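Local coordinates for putative enzyme related to aldose 1-epimerase (Salmonella typhimurium, PDB 2HTA), which probably interconverts the alpha and beta anomers of glucose 6-phosphate, acting as a hexose-6-phosphate mutarotase of the aldose 1-epimerase family, at residues 179-184 with 255-260. Numbering follows the deposited sequence.
Sequences HSYFNV and VGWNPG
The indole of Trp257 presents its six-membered ring to two aromatic side chains, His179 and Tyr181, in the probable active-site region of the antiparallel beta fold of this galactose-mutarotase-like protein. Strand 253-258, which carries Trp257, is not a direct neighbour of strand 172-183; strand 278-286 pairs antiparallel with both and lies between them, so the contact is made by side chains reaching across it, with no hydrogen bond between the two segments. Trp257 projects toward 179-184; chi1 176° swings the indole away from the backbone N, and this extended side chain brings the benzo edge atoms CE3 and CZ3 to the contact. Imidazole and indole planes stand at 83° with centroids 5.8 Å apart, an oblique pair and neither a stack nor a T-shape. His179 brings CE1 to 3.9 Å from Trp257 CE3, which lies near the imidazole plane at that ring's edge. The phenol of Tyr181 meets the neighbouring corner, its CE2 lying in the indole plane at the edge, 3.9 Å from Trp257 CZ3. Pro259 N lies over one face of the indole, 3.9 Å above its plane and offset toward the rim. His179 and Glu282, which it touches, are the probable catalytic residues, and Tyr181 OH is hydrogen-bonded to Arg89 NH1. The cluster thus links the probable catalytic histidine to a tyrosine bonded to a likely substrate-binding arginine. Beyond Trp257 the strand ends at Asn258, whose OD1 accepts from Gly260 N at 2.8 Å in a capping bond at the turn into helix 260-266; its ND2 donates to the backbone oxygens of Tyr275 and Phe278. Closest of all across the two segments is Tyr181 OH, 3.6 Å from Trp257 CZ3.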
ATOM      1  N   HIS A 179       2.050  -1.363   2.129  1.00 18.49           N
ATOM      2  CA  HIS A 179       2.546  -0.110   2.717  1.00 18.39           C
ATOM      3  C   HIS A 179       1.519   1.019   2.486  1.00 19.09           C
ATOM      4  O   HIS A 179       1.861   2.072   1.960  1.00 19.24           O
ATOM      5  CB  HIS A 179       3.857   0.250   1.996  1.00 20.17           C
ATOM      6  CG  HIS A 179       4.681   1.318   2.643  1.00 20.64           C
ATOM      7  ND1 HIS A 179       4.206   2.583   2.872  1.00 23.87           N
ATOM      8  CD2 HIS A 179       6.004   1.346   2.996  1.00 23.24           C
ATOM      9  CE1 HIS A 179       5.161   3.339   3.395  1.00 21.21           C
ATOM     10  NE2 HIS A 179       6.268   2.623   3.444  1.00 23.05           N
ATOM     11  N   SER A 180       0.265   0.811   2.879  1.00 19.06           N
ATOM     12  CA  SER A 180      -0.798   1.759   2.482  1.00 18.07           C
ATOM     13  C   SER A 180      -0.694   3.203   2.988  1.00 17.46           C
ATOM     14  O   SER A 180      -0.423   3.426   4.166  1.00 18.28           O
ATOM     15  CB  SER A 180      -2.150   1.186   2.953  1.00 18.13           C
ATOM     16  OG  SER A 180      -2.156  -0.182   2.657  1.00 17.46           O
ATOM     17  N   TYR A 181      -0.937   4.156   2.075  1.00 16.48           N
ATOM     18  CA  TYR A 181      -1.017   5.604   2.340  1.00 15.78           C
ATOM     19  C   TYR A 181      -2.505   6.022   2.326  1.00 17.07           C
ATOM     20  O   TYR A 181      -3.128   5.985   1.280  1.00 17.49           O
ATOM     21  CB  TYR A 181      -0.390   6.383   1.192  1.00 14.68           C
ATOM     22  CG  TYR A 181       1.121   6.275   1.143  1.00 16.61           C
ATOM     23  CD1 TYR A 181       1.756   5.085   0.703  1.00 18.48           C
ATOM     24  CD2 TYR A 181       1.901   7.352   1.460  1.00 18.17           C
ATOM     25  CE1 TYR A 181       3.171   4.975   0.583  1.00 17.08           C
ATOM     26  CE2 TYR A 181       3.359   7.254   1.379  1.00 15.90           C
ATOM     27  CZ  TYR A 181       3.947   6.076   0.958  1.00 18.69           C
ATOM     28  OH  TYR A 181       5.339   5.981   0.870  1.00 21.22           O
ATOM     29  N   PHE A 182      -2.982   6.498   3.453  1.00 18.24           N
ATOM     30  CA  PHE A 182      -4.369   6.879   3.639  1.00 19.88           C
ATOM     31  C   PHE A 182      -4.451   8.384   3.645  1.00 20.91           C
ATOM     32  O   PHE A 182      -3.686   9.064   4.318  1.00 20.93           O
ATOM     33  CB  PHE A 182      -4.890   6.269   4.938  1.00 19.06           C
ATOM     34  CG  PHE A 182      -4.959   4.787   4.879  1.00 18.30           C
ATOM     35  CD1 PHE A 182      -4.003   3.994   5.524  1.00 20.17           C
ATOM     36  CD2 PHE A 182      -5.918   4.168   4.078  1.00 17.60           C
ATOM     37  CE1 PHE A 182      -4.032   2.602   5.398  1.00 20.36           C
ATOM     38  CE2 PHE A 182      -5.986   2.760   3.966  1.00 20.06           C
ATOM     39  CZ  PHE A 182      -5.031   1.979   4.625  1.00 18.74           C
ATOM     40  N   ASN A 183      -5.390   8.866   2.846  1.00 21.18           N
ATOM     41  CA  ASN A 183      -5.707  10.287   2.685  1.00 22.02           C
ATOM     42  C   ASN A 183      -6.395  10.770   3.956  1.00 22.01           C
ATOM     43  O   ASN A 183      -7.375  10.185   4.416  1.00 22.47           O
ATOM     44  CB  ASN A 183      -6.600  10.413   1.440  1.00 21.07           C
ATOM     45  CG  ASN A 183      -6.872  11.855   1.019  1.00 25.94           C
ATOM     46  OD1 ASN A 183      -5.997  12.713   1.097  1.00 24.93           O
ATOM     47  ND2 ASN A 183      -8.111  12.120   0.538  1.00 26.23           N
ATOM     48  N   VAL A 184      -5.811  11.791   4.565  1.00 20.73           N
ATOM     49  CA  VAL A 184      -6.361  12.409   5.781  1.00 21.52           C
ATOM     50  C   VAL A 184      -6.507  13.914   5.583  1.00 21.67           C
ATOM     51  O   VAL A 184      -5.792  14.510   4.763  1.00 21.44           O
ATOM     52  CB  VAL A 184      -5.557  12.115   7.089  1.00 20.05           C
ATOM     53  CG1 VAL A 184      -5.532  10.615   7.357  1.00 20.27           C
ATOM     54  CG2 VAL A 184      -4.133  12.665   7.031  1.00 17.21           C
ATOM     55  N   VAL A 255       2.759  -1.133  10.896  1.00 15.90           N
ATOM     56  CA  VAL A 255       3.608   0.029  10.950  1.00 17.54           C
ATOM     57  C   VAL A 255       2.805   1.299  10.779  1.00 19.23           C
ATOM     58  O   VAL A 255       1.926   1.352   9.909  1.00 19.48           O
ATOM     59  CB  VAL A 255       4.730  -0.055   9.897  1.00 18.64           C
ATOM     60  CG1 VAL A 255       5.464   1.288   9.704  1.00 17.63           C
ATOM     61  CG2 VAL A 255       5.718  -1.122  10.411  1.00 15.55           C
ATOM     62  N   GLY A 256       3.032   2.260  11.661  1.00 18.70           N
ATOM     63  CA  GLY A 256       2.454   3.578  11.481  1.00 18.28           C
ATOM     64  C   GLY A 256       3.591   4.527  11.101  1.00 20.42           C
ATOM     65  O   GLY A 256       4.624   4.561  11.783  1.00 20.92           O
ATOM     66  N   TRP A 257       3.405   5.310  10.024  1.00 19.48           N
ATOM     67  CA  TRP A 257       4.489   6.186   9.592  1.00 20.56           C
ATOM     68  C   TRP A 257       3.900   7.475   9.038  1.00 21.07           C
ATOM     69  O   TRP A 257       2.920   7.453   8.282  1.00 20.87           O
ATOM     70  CB  TRP A 257       5.291   5.496   8.492  1.00 20.83           C
ATOM     71  CG  TRP A 257       6.377   6.341   7.904  1.00 22.39           C
ATOM     72  CD1 TRP A 257       7.472   6.803   8.543  1.00 25.10           C
ATOM     73  CD2 TRP A 257       6.460   6.796   6.553  1.00 23.75           C
ATOM     74  NE1 TRP A 257       8.252   7.553   7.673  1.00 26.36           N
ATOM     75  CE2 TRP A 257       7.658   7.524   6.430  1.00 24.85           C
ATOM     76  CE3 TRP A 257       5.638   6.647   5.423  1.00 23.03           C
ATOM     77  CZ2 TRP A 257       8.048   8.120   5.214  1.00 23.04           C
ATOM     78  CZ3 TRP A 257       6.028   7.239   4.197  1.00 23.11           C
ATOM     79  CH2 TRP A 257       7.227   7.958   4.111  1.00 25.12           C
ATOM     80  N   ASN A 258       4.518   8.587   9.406  1.00 21.47           N
ATOM     81  CA  ASN A 258       4.388   9.853   8.657  1.00 22.47           C
ATOM     82  C   ASN A 258       5.738  10.539   8.716  1.00 22.34           C
ATOM     83  O   ASN A 258       6.348  10.558   9.765  1.00 24.40           O
ATOM     84  CB  ASN A 258       3.330  10.752   9.267  1.00 22.56           C
ATOM     85  CG  ASN A 258       3.200  12.079   8.509  1.00 24.02           C
ATOM     86  OD1 ASN A 258       4.017  12.967   8.714  1.00 23.79           O
ATOM     87  ND2 ASN A 258       2.158  12.226   7.649  1.00 23.96           N
ATOM     88  N   PRO A 259       6.225  11.063   7.589  1.00 23.60           N
ATOM     89  CA  PRO A 259       7.645  11.509   7.532  1.00 24.40           C
ATOM     90  C   PRO A 259       7.824  12.821   8.248  1.00 25.84           C
ATOM     91  O   PRO A 259       8.933  13.153   8.608  1.00 27.15           O
ATOM     92  CB  PRO A 259       7.891  11.700   6.035  1.00 25.20           C
ATOM     93  CG  PRO A 259       6.536  11.937   5.396  1.00 22.30           C
ATOM     94  CD  PRO A 259       5.548  11.166   6.270  1.00 23.60           C
ATOM     95  N   GLY A 260       6.728  13.552   8.490  1.00 25.82           N
ATOM     96  CA  GLY A 260       6.848  14.924   9.003  1.00 26.07           C
ATOM     97  C   GLY A 260       7.440  15.881   7.945  1.00 27.60           C
ATOM     98  O   GLY A 260       7.810  15.474   6.841  1.00 26.65           O
TER